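Side-chain contacts in extracellular invertase (Aspergillus kawachii, PDB 5XH8), which probably hydrolyses sucrose at its beta-fructofuranosidic bond and transfers fructosyl units with high activity, probably making fructooligosaccharides such as 1-kestose: residues Q211-D215 and F216-E220; D598-P601 and D602-Y605; V385-A388 and L389-E392. One frame throughout, in Å; residues are numbered along the deposited sequence.

Read from the N terminus, the order is interaction 1, interaction 3, interaction 2. They run in series, and none crosses or encloses another. Interaction 1 closes the hairpin loop between strands 203-211 and 219-227, at the outer edge of a four-stranded propeller sheet. Interaction 3 closes the turn where strand 366-385 gives way to the short helix 388-391, next to strand 528-531 of a C-terminal sheet. Interaction 2 lies in the tail after strand 585-594 and folds it back on residues near the N terminus. No two of them touch. Interactions 2 and 3 lie on opposite sides of the chain's centre, their own centres about 48 Å apart.

Interaction 1 (Q211-D215 and F216-E220); sequences QYDSD and FQYWE
D213 turns its carboxylate inward to face the backbone N-H groups of Q217 and Y218. This is the loop of a beta hairpin in a four-stranded antiparallel sheet of the GH32 beta-propeller. It joins strand 203-211 to strand 219-227. Its tip is a type I beta turn from D213 to F216, with a bond from F216 N to D213 O.

The CG of D213 sits between its own backbone N and carbonyl carbon (chi1 61°), and this sends both oxygens across the loop. OD1 accepts from Y218 N at 2.8 Å, on its syn side and 20° out of the carboxylate plane. OD2 takes Q217 N at 3.1 Å with its syn lone pair. Two neighbouring amides thus hold the carboxylate and limit its rotation. Beyond the turn, Y212 N donates to Y218 O at 2.9 Å.

Q211 and W219 form a non-hydrogen-bonded antiparallel pair, with side chains on the same face of the sheet. The indole turns one face to Q211. CB of Q211 makes a CH-pi contact over its six-membered ring, 4.1 Å from the centroid. Next along the chain, Y212 and Y218 meet through their CB atoms, 3.9 Å apart. The edge of the Y212 ring faces E220 OE1, with the carboxylate plane 89° from the ring; that oxygen has its salt bridge with R210.

The second subunit packs here. F162 of that subunit meets the Y212 ring edge-to-face, and NH1 of R131 of that subunit is hydrogen-bonded to Q217 O. At the turn, S214 O stands over one face of the F216 ring, 3.4 Å from CE2. The indole N-H of W219 has its own partner: NE1 donates to F216 O at 2.9 Å, from above the carbonyl plane.

Interaction 2 (D598-P601 and D602-Y605); sequences DAWP and DRQY
R603 runs alongside W600 in the same direction and ends flat on its indole. Its CB starts near the turn, 3.6 Å from W600 O. CG and CD then pass the CB of W600, with CD at 3.8 Å. The chain is extended from CG to NE, with chi2 at 178°, which carries the guanidinium out over the ring system. NE comes to 3.4 Å from W600 CE3. CZ lies over the indole at 3.4 Å from W600 CD2. NH1 sits above the pyrrole side, near CD2 and CE2. NH2 reaches furthest over the six-membered ring, 3.3 Å from W600 CZ3. The two planes are only 9° apart. This is a parallel cation-pi stack, with CZ over the face of the six-membered ring.

The backbone sets up this pairing. A type I beta turn from W600 to R603 brings R603 N to W600 O at 3.0 Å. Just before it, D598 OD1 accepts from W600 N in an Asx turn. Two partners lie outside the tail: W600 NE1 donates to H31 O, and D602 OD2 accepts from Q77 NE2.

Stacking uses a face of the guanidinium and leaves its N-H groups to other partners. NH2 forms a salt bridge with D78 and also donates to L33 O. The positive charge thus probably interacts with both the aromatic face and the D78 carboxylate, where the C-terminal tail meets strand 77-78.

Interaction 3 (V385-A388 and L389-E392); sequences VDNA and LARE
D386 and R391 meet in a two-pronged salt bridge. The arginine comes side-on: NE reaches D386 OD1 at 2.9 Å, and NH2 reaches D386 OD2 at 2.8 Å. Both bonds are nearly straight. The oxygens lie close to the guanidinium plane, while the nitrogens meet the carboxylate on its syn sides, some 30° out of its plane. A bend at chi2 of R391 (-81°) swings the guanidinium back toward D386.

Between the partners, N387 is the N-cap of helix 388-391. Its OD1 accepts from A390 N at 3.3 Å, with the N-H approaching almost end-on to the side-chain carbonyl. Its backbone O takes R391 N at 3.2 Å, in the carbonyl plane. D386 itself is the centre of an inverse gamma turn, closed by N387 N to V385 O. These bonds probably set the turn that brings R391 back beside D386.

Further out, the side chains of D386, A390 and R391 pack on V409 of strand 408-418. A390 O accepts from W397 NE1. At the helix's far end, E392 forms a salt bridge with R525 through OE2, and its OE1 accepts from W239 NE1.

Interaction 1 (Q211-D215 and F216-E220)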
ATOM      1  N   GLN A 211      12.834 -13.847   2.679  1.00 27.66           N
ATOM      2  CA  GLN A 211      11.761 -14.315   1.817  1.00 30.37           C
ATOM      3  C   GLN A 211      10.986 -15.406   2.565  1.00 32.43           C
ATOM      4  O   GLN A 211      11.573 -16.209   3.291  1.00 28.94           O
ATOM      5  CB  GLN A 211      12.274 -14.832   0.461  1.00 30.62           C
ATOM      6  CG  GLN A 211      12.993 -16.149   0.495  1.00 31.21           C
ATOM      7  CD  GLN A 211      13.376 -16.667  -0.873  1.00 29.47           C
ATOM      8  OE1 GLN A 211      12.544 -16.872  -1.761  1.00 32.37           O
ATOM      9  NE2 GLN A 211      14.625 -16.927  -1.033  1.00 27.59           N
ATOM     10  N   TYR A 212       9.677 -15.365   2.433  1.00 31.61           N
ATOM     11  CA  TYR A 212       8.784 -16.311   3.088  1.00 34.68           C
ATOM     12  C   TYR A 212       8.362 -17.412   2.106  1.00 36.77           C
ATOM     13  O   TYR A 212       8.145 -18.556   2.493  1.00 36.37           O
ATOM     14  CB  TYR A 212       7.564 -15.545   3.587  1.00 36.54           C
ATOM     15  CG  TYR A 212       6.601 -16.357   4.417  1.00 38.40           C
ATOM     16  CD1 TYR A 212       6.926 -16.713   5.733  1.00 40.07           C
ATOM     17  CD2 TYR A 212       5.355 -16.741   3.909  1.00 38.85           C
ATOM     18  CE1 TYR A 212       6.050 -17.445   6.513  1.00 40.75           C
ATOM     19  CE2 TYR A 212       4.461 -17.465   4.687  1.00 40.61           C
ATOM     20  CZ  TYR A 212       4.821 -17.810   5.986  1.00 41.55           C
ATOM     21  OH  TYR A 212       3.969 -18.528   6.777  1.00 47.50           O
ATOM     22  N   ASP A 213       8.242 -17.029   0.837  1.00 36.99           N
ATOM     23  CA  ASP A 213       7.869 -17.917  -0.239  1.00 43.76           C
ATOM     24  C   ASP A 213       8.900 -17.805  -1.351  1.00 49.50           C
ATOM     25  O   ASP A 213       9.561 -16.758  -1.553  1.00 52.79           O
ATOM     26  CB  ASP A 213       6.512 -17.528  -0.815  1.00 43.64           C
ATOM     27  CG  ASP A 213       6.501 -16.087  -1.409  1.00 45.15           C
ATOM     28  OD1 ASP A 213       6.767 -15.127  -0.666  1.00 37.89           O
ATOM     29  OD2 ASP A 213       6.254 -15.922  -2.624  1.00 48.77           O
ATOM     30  N   SER A 214       8.987 -18.879  -2.112  1.00 52.55           N
ATOM     31  CA  SER A 214       9.844 -18.890  -3.239  1.00 53.82           C
ATOM     32  C   SER A 214       9.463 -17.785  -4.248  1.00 56.90           C
ATOM     33  O   SER A 214      10.359 -17.324  -4.951  1.00 58.75           O
ATOM     34  CB  SER A 214       9.892 -20.277  -3.873  1.00 58.16           C
ATOM     35  OG  SER A 214       8.602 -20.791  -4.115  1.00 64.43           O
ATOM     36  N   ASP A 215       8.201 -17.308  -4.303  1.00 53.19           N
ATOM     37  CA  ASP A 215       7.828 -16.317  -5.353  1.00 49.98           C
ATOM     38  C   ASP A 215       8.220 -14.860  -5.050  1.00 46.41           C
ATOM     39  O   ASP A 215       7.929 -13.982  -5.889  1.00 51.05           O
ATOM     40  CB  ASP A 215       6.346 -16.348  -5.720  1.00 57.37           C
ATOM     41  CG  ASP A 215       5.759 -17.732  -5.703  1.00 68.32           C
ATOM     42  OD1 ASP A 215       5.464 -18.208  -4.586  1.00 73.83           O
ATOM     43  OD2 ASP A 215       5.564 -18.323  -6.797  1.00 74.63           O
ATOM     44  N   PHE A 216       8.847 -14.602  -3.883  1.00 34.34           N
ATOM     45  CA  PHE A 216       9.286 -13.263  -3.476  1.00 30.98           C
ATOM     46  C   PHE A 216       8.140 -12.318  -3.143  1.00 31.15           C
ATOM     47  O   PHE A 216       8.294 -11.084  -3.124  1.00 27.34           O
ATOM     48  CB  PHE A 216      10.210 -12.674  -4.541  1.00 29.39           C
ATOM     49  CG  PHE A 216      11.342 -13.587  -4.912  1.00 28.53           C
ATOM     50  CD1 PHE A 216      12.341 -13.854  -4.005  1.00 27.80           C
ATOM     51  CD2 PHE A 216      11.389 -14.207  -6.160  1.00 30.85           C
ATOM     52  CE1 PHE A 216      13.391 -14.702  -4.334  1.00 28.94           C
ATOM     53  CE2 PHE A 216      12.438 -15.059  -6.497  1.00 29.71           C
ATOM     54  CZ  PHE A 216      13.436 -15.307  -5.575  1.00 28.85           C
ATOM     55  N   GLN A 217       6.984 -12.908  -2.856  1.00 29.09           N
ATOM     56  CA  GLN A 217       5.743 -12.166  -2.620  1.00 28.80           C
ATOM     57  C   GLN A 217       5.713 -11.603  -1.210  1.00 27.64           C
ATOM     58  O   GLN A 217       5.326 -10.447  -0.992  1.00 26.21           O
ATOM     59  CB  GLN A 217       4.564 -13.105  -2.868  1.00 30.52           C
ATOM     60  CG  GLN A 217       3.200 -12.463  -2.919  1.00 33.88           C
ATOM     61  CD  GLN A 217       3.072 -11.437  -4.027  1.00 33.17           C
ATOM     62  OE1 GLN A 217       3.498 -11.661  -5.156  1.00 35.17           O
ATOM     63  NE2 GLN A 217       2.513 -10.306  -3.700  1.00 29.31           N
ATOM     64  N   TYR A 218       6.142 -12.427  -0.250  1.00 25.15           N
ATOM     65  CA  TYR A 218       6.039 -12.117   1.149  1.00 25.21           C
ATOM     66  C   TYR A 218       7.406 -12.154   1.794  1.00 25.93           C
ATOM     67  O   TYR A 218       8.255 -13.021   1.477  1.00 27.43           O
ATOM     68  CB  TYR A 218       5.062 -13.079   1.839  1.00 26.51           C
ATOM     69  CG  TYR A 218       3.655 -12.961   1.320  1.00 25.97           C
ATOM     70  CD1 TYR A 218       2.882 -11.838   1.631  1.00 26.23           C
ATOM     71  CD2 TYR A 218       3.083 -13.962   0.499  1.00 26.19           C
ATOM     72  CE1 TYR A 218       1.583 -11.697   1.134  1.00 26.93           C
ATOM     73  CE2 TYR A 218       1.773 -13.833   0.014  1.00 27.65           C
ATOM     74  CZ  TYR A 218       1.032 -12.683   0.340  1.00 27.31           C
ATOM     75  OH  TYR A 218      -0.258 -12.488  -0.114  1.00 29.64           O
ATOM     76  N   TRP A 219       7.611 -11.196   2.693  1.00 25.65           N
ATOM     77  CA  TRP A 219       8.894 -10.972   3.335  1.00 25.78           C
ATOM     78  C   TRP A 219       8.695 -10.934   4.839  1.00 26.95           C
ATOM     79  O   TRP A 219       8.050 -10.029   5.388  1.00 25.68           O
ATOM     80  CB  TRP A 219       9.546  -9.681   2.789  1.00 25.68           C
ATOM     81  CG  TRP A 219       9.900  -9.869   1.356  1.00 23.76           C
ATOM     82  CD1 TRP A 219       9.073  -9.715   0.290  1.00 24.18           C
ATOM     83  CD2 TRP A 219      11.156 -10.322   0.835  1.00 23.26           C
ATOM     84  NE1 TRP A 219       9.731 -10.035  -0.872  1.00 25.31           N
ATOM     85  CE2 TRP A 219      11.015 -10.409  -0.561  1.00 23.48           C
ATOM     86  CE3 TRP A 219      12.380 -10.687   1.421  1.00 23.75           C
ATOM     87  CZ2 TRP A 219      12.049 -10.831  -1.385  1.00 24.57           C
ATOM     88  CZ3 TRP A 219      13.412 -11.101   0.600  1.00 24.68           C
ATOM     89  CH2 TRP A 219      13.247 -11.170  -0.783  1.00 24.72           C
ATOM     90  N   GLU A 220       9.247 -11.943   5.510  1.00 28.61           N
ATOM     91  CA  GLU A 220       9.067 -12.105   6.939  1.00 27.95           C
ATOM     92  C   GLU A 220       9.994 -11.156   7.663  1.00 25.96           C
ATOM     93  O   GLU A 220      11.194 -11.147   7.410  1.00 26.89           O
ATOM     94  CB  GLU A 220       9.361 -13.553   7.320  1.00 29.98           C
ATOM     95  CG  GLU A 220       9.215 -13.836   8.801  1.00 33.84           C
ATOM     96  CD  GLU A 220       9.469 -15.300   9.149  1.00 35.63           C
ATOM     97  OE1 GLU A 220      10.019 -16.064   8.335  1.00 34.95           O
ATOM     98  OE2 GLU A 220       9.090 -15.681  10.255  1.00 43.89           O
TER

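Interaction 2 (D598-P601 and D602-Y605)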
ATOM      1  N   ASP A 598      39.481   5.084 -22.203  1.00 26.35           N
ATOM      2  CA  ASP A 598      38.086   5.405 -22.476  1.00 28.16           C
ATOM      3  C   ASP A 598      37.171   4.292 -21.918  1.00 27.42           C
ATOM      4  O   ASP A 598      37.077   3.201 -22.470  1.00 25.59           O
ATOM      5  CB  ASP A 598      37.898   5.564 -23.986  1.00 28.88           C
ATOM      6  CG  ASP A 598      36.512   5.985 -24.370  1.00 33.11           C
ATOM      7  OD1 ASP A 598      35.653   6.315 -23.506  1.00 35.70           O
ATOM      8  OD2 ASP A 598      36.258   5.998 -25.598  1.00 38.50           O
ATOM      9  N   ALA A 599      36.480   4.595 -20.826  1.00 27.03           N
ATOM     10  CA  ALA A 599      35.556   3.635 -20.214  1.00 26.05           C
ATOM     11  C   ALA A 599      34.266   3.464 -21.006  1.00 25.70           C
ATOM     12  O   ALA A 599      33.513   2.532 -20.717  1.00 26.10           O
ATOM     13  CB  ALA A 599      35.260   4.012 -18.767  1.00 26.02           C
ATOM     14  N   TRP A 600      34.022   4.344 -21.987  1.00 24.39           N
ATOM     15  CA  TRP A 600      32.839   4.326 -22.819  1.00 26.12           C
ATOM     16  C   TRP A 600      33.195   4.288 -24.314  1.00 27.67           C
ATOM     17  O   TRP A 600      32.838   5.207 -25.044  1.00 28.46           O
ATOM     18  CB  TRP A 600      31.950   5.563 -22.485  1.00 26.24           C
ATOM     19  CG  TRP A 600      31.449   5.530 -21.075  1.00 26.17           C
ATOM     20  CD1 TRP A 600      32.016   6.137 -19.989  1.00 25.74           C
ATOM     21  CD2 TRP A 600      30.317   4.799 -20.578  1.00 25.07           C
ATOM     22  NE1 TRP A 600      31.301   5.853 -18.854  1.00 25.99           N
ATOM     23  CE2 TRP A 600      30.255   5.030 -19.182  1.00 25.85           C
ATOM     24  CE3 TRP A 600      29.355   3.981 -21.173  1.00 25.58           C
ATOM     25  CZ2 TRP A 600      29.264   4.464 -18.369  1.00 26.78           C
ATOM     26  CZ3 TRP A 600      28.358   3.421 -20.366  1.00 25.19           C
ATOM     27  CH2 TRP A 600      28.328   3.669 -18.972  1.00 25.37           C
ATOM     28  N   PRO A 601      33.800   3.176 -24.796  1.00 29.61           N
ATOM     29  CA  PRO A 601      34.303   3.142 -26.180  1.00 30.25           C
ATOM     30  C   PRO A 601      33.246   3.261 -27.264  1.00 32.56           C
ATOM     31  O   PRO A 601      33.600   3.626 -28.372  1.00 32.84           O
ATOM     32  CB  PRO A 601      35.035   1.785 -26.278  1.00 30.02           C
ATOM     33  CG  PRO A 601      34.414   0.941 -25.209  1.00 30.19           C
ATOM     34  CD  PRO A 601      34.065   1.904 -24.091  1.00 30.46           C
ATOM     35  N   ASP A 602      31.982   2.964 -26.967  1.00 32.43           N
ATOM     36  CA  ASP A 602      30.913   3.075 -27.953  1.00 34.82           C
ATOM     37  C   ASP A 602      30.114   4.369 -27.870  1.00 36.42           C
ATOM     38  O   ASP A 602      29.185   4.522 -28.637  1.00 37.35           O
ATOM     39  CB  ASP A 602      29.991   1.858 -27.879  1.00 37.84           C
ATOM     40  CG  ASP A 602      30.759   0.539 -27.979  1.00 40.63           C
ATOM     41  OD1 ASP A 602      31.664   0.422 -28.817  1.00 43.58           O
ATOM     42  OD2 ASP A 602      30.475  -0.388 -27.193  1.00 49.41           O
ATOM     43  N   ARG A 603      30.477   5.291 -26.967  1.00 36.94           N
ATOM     44  CA  ARG A 603      30.042   6.701 -27.048  1.00 41.63           C
ATOM     45  C   ARG A 603      31.084   7.559 -27.792  1.00 49.15           C
ATOM     46  O   ARG A 603      32.299   7.322 -27.666  1.00 52.52           O
ATOM     47  CB  ARG A 603      29.929   7.321 -25.641  1.00 37.61           C
ATOM     48  CG  ARG A 603      28.806   6.834 -24.758  1.00 33.28           C
ATOM     49  CD  ARG A 603      28.876   7.527 -23.403  1.00 30.89           C
ATOM     50  NE  ARG A 603      28.007   6.884 -22.398  1.00 28.36           N
ATOM     51  CZ  ARG A 603      28.003   7.180 -21.098  1.00 25.81           C
ATOM     52  NH1 ARG A 603      28.819   8.113 -20.616  1.00 25.63           N
ATOM     53  NH2 ARG A 603      27.191   6.532 -20.261  1.00 25.11           N
ATOM     54  N   GLN A 604      30.625   8.609 -28.469  1.00 59.00           N
ATOM     55  CA  GLN A 604      31.538   9.640 -29.030  1.00 66.87           C
ATOM     56  C   GLN A 604      31.941  10.811 -28.068  1.00 69.98           C
ATOM     57  O   GLN A 604      32.912  11.519 -28.350  1.00 67.92           O
ATOM     58  CB  GLN A 604      30.953  10.221 -30.328  1.00 71.79           C
ATOM     59  CG  GLN A 604      32.016  10.519 -31.385  1.00 76.09           C
ATOM     60  CD  GLN A 604      31.602  11.583 -32.394  1.00 79.49           C
ATOM     61  OE1 GLN A 604      30.416  11.820 -32.624  1.00 84.49           O
ATOM     62  NE2 GLN A 604      32.589  12.227 -33.007  1.00 80.09           N
ATOM     63  N   TYR A 605      31.210  11.015 -26.962  1.00 70.39           N
ATOM     64  CA  TYR A 605      31.418  12.167 -26.044  1.00 65.01           C
ATOM     65  C   TYR A 605      31.422  11.739 -24.567  1.00 60.48           C
ATOM     66  O   TYR A 605      30.910  10.650 -24.256  1.00 51.18           O
ATOM     67  CB  TYR A 605      30.318  13.218 -26.260  1.00 72.22           C
ATOM     68  CG  TYR A 605      30.271  13.794 -27.661  1.00 81.62           C
ATOM     69  CD1 TYR A 605      31.101  14.865 -28.029  1.00 83.63           C
ATOM     70  CD2 TYR A 605      29.401  13.267 -28.628  1.00 83.15           C
ATOM     71  CE1 TYR A 605      31.068  15.387 -29.315  1.00 86.01           C
ATOM     72  CE2 TYR A 605      29.362  13.784 -29.915  1.00 83.38           C
ATOM     73  CZ  TYR A 605      30.193  14.842 -30.254  1.00 87.24           C
ATOM     74  OH  TYR A 605      30.154  15.358 -31.528  1.00 91.90           O
ATOM     75  OXT TYR A 605      31.911  12.459 -23.663  1.00 46.24           O
TER

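Interaction 3 (V385-A388 and L389-E392)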
ATOM      1  N   VAL A 385      53.809  -2.812  15.645  1.00 52.43           N
ATOM      2  CA  VAL A 385      54.320  -2.726  16.998  1.00 55.14           C
ATOM      3  C   VAL A 385      53.144  -2.603  17.952  1.00 56.21           C
ATOM      4  O   VAL A 385      52.267  -1.758  17.761  1.00 57.73           O
ATOM      5  CB  VAL A 385      55.279  -1.527  17.186  1.00 54.36           C
ATOM      6  CG1 VAL A 385      55.654  -1.329  18.661  1.00 53.14           C
ATOM      7  CG2 VAL A 385      56.516  -1.711  16.324  1.00 52.75           C
ATOM      8  N   ASP A 386      53.160  -3.451  18.981  1.00 53.20           N
ATOM      9  CA  ASP A 386      52.085  -3.549  19.941  1.00 51.55           C
ATOM     10  C   ASP A 386      52.183  -2.410  20.946  1.00 53.05           C
ATOM     11  O   ASP A 386      52.606  -2.605  22.078  1.00 58.28           O
ATOM     12  CB  ASP A 386      52.140  -4.921  20.630  1.00 51.29           C
ATOM     13  CG  ASP A 386      50.900  -5.224  21.452  1.00 50.72           C
ATOM     14  OD1 ASP A 386      50.189  -4.297  21.883  1.00 49.61           O
ATOM     15  OD2 ASP A 386      50.619  -6.416  21.661  1.00 54.42           O
ATOM     16  N   ASN A 387      51.765  -1.221  20.524  1.00 53.06           N
ATOM     17  CA  ASN A 387      51.760  -0.030  21.375  1.00 52.12           C
ATOM     18  C   ASN A 387      50.343   0.553  21.414  1.00 51.67           C
ATOM     19  O   ASN A 387      49.402  -0.091  20.948  1.00 53.00           O
ATOM     20  CB  ASN A 387      52.813   0.993  20.893  1.00 54.76           C
ATOM     21  CG  ASN A 387      52.633   1.402  19.437  1.00 56.88           C
ATOM     22  OD1 ASN A 387      51.554   1.267  18.861  1.00 53.25           O
ATOM     23  ND2 ASN A 387      53.711   1.895  18.830  1.00 58.71           N
ATOM     24  N   ALA A 388      50.195   1.738  22.008  1.00 49.11           N
ATOM     25  CA  ALA A 388      48.922   2.447  22.091  1.00 49.67           C
ATOM     26  C   ALA A 388      48.262   2.643  20.708  1.00 52.18           C
ATOM     27  O   ALA A 388      47.057   2.417  20.544  1.00 51.47           O
ATOM     28  CB  ALA A 388      49.131   3.796  22.762  1.00 47.21           C
ATOM     29  N   LEU A 389      49.071   3.038  19.726  1.00 51.78           N
ATOM     30  CA  LEU A 389      48.580   3.314  18.372  1.00 51.21           C
ATOM     31  C   LEU A 389      47.835   2.116  17.804  1.00 50.27           C
ATOM     32  O   LEU A 389      46.733   2.267  17.270  1.00 51.25           O
ATOM     33  CB  LEU A 389      49.720   3.692  17.429  1.00 48.97           C
ATOM     34  CG  LEU A 389      50.508   4.963  17.751  1.00 49.29           C
ATOM     35  CD1 LEU A 389      51.659   5.082  16.768  1.00 49.79           C
ATOM     36  CD2 LEU A 389      49.646   6.210  17.719  1.00 49.04           C
ATOM     37  N   ALA A 390      48.435   0.936  17.934  1.00 45.87           N
ATOM     38  CA  ALA A 390      47.837  -0.295  17.427  1.00 47.22           C
ATOM     39  C   ALA A 390      46.618  -0.764  18.228  1.00 47.23           C
ATOM     40  O   ALA A 390      45.722  -1.385  17.663  1.00 43.77           O
ATOM     41  CB  ALA A 390      48.875  -1.403  17.367  1.00 46.64           C
ATOM     42  N   ARG A 391      46.598  -0.464  19.528  1.00 48.44           N
ATOM     43  CA  ARG A 391      45.594  -1.001  20.465  1.00 47.11           C
ATOM     44  C   ARG A 391      44.389  -0.089  20.685  1.00 44.97           C
ATOM     45  O   ARG A 391      43.474  -0.475  21.399  1.00 44.19           O
ATOM     46  CB  ARG A 391      46.242  -1.298  21.844  1.00 47.24           C
ATOM     47  CG  ARG A 391      47.185  -2.487  21.865  1.00 45.79           C
ATOM     48  CD  ARG A 391      46.438  -3.804  21.980  1.00 46.54           C
ATOM     49  NE  ARG A 391      47.350  -4.936  21.840  1.00 47.79           N
ATOM     50  CZ  ARG A 391      46.987  -6.215  21.891  1.00 50.31           C
ATOM     51  NH1 ARG A 391      45.715  -6.551  22.064  1.00 51.56           N
ATOM     52  NH2 ARG A 391      47.899  -7.173  21.752  1.00 50.53           N
ATOM     53  N   GLU A 392      44.375   1.105  20.094  1.00 44.34           N
ATOM     54  CA  GLU A 392      43.275   2.039  20.309  1.00 44.89           C
ATOM     55  C   GLU A 392      41.972   1.358  19.892  1.00 45.96           C
ATOM     56  O   GLU A 392      41.948   0.625  18.902  1.00 44.93           O
ATOM     57  CB  GLU A 392      43.503   3.312  19.500  1.00 48.71           C
ATOM     58  CG  GLU A 392      42.470   4.399  19.717  1.00 48.85           C
ATOM     59  CD  GLU A 392      42.885   5.719  19.105  1.00 52.03           C
ATOM     60  OE1 GLU A 392      41.996   6.523  18.767  1.00 57.26           O
ATOM     61  OE2 GLU A 392      44.099   5.968  18.947  1.00 54.11           O
TER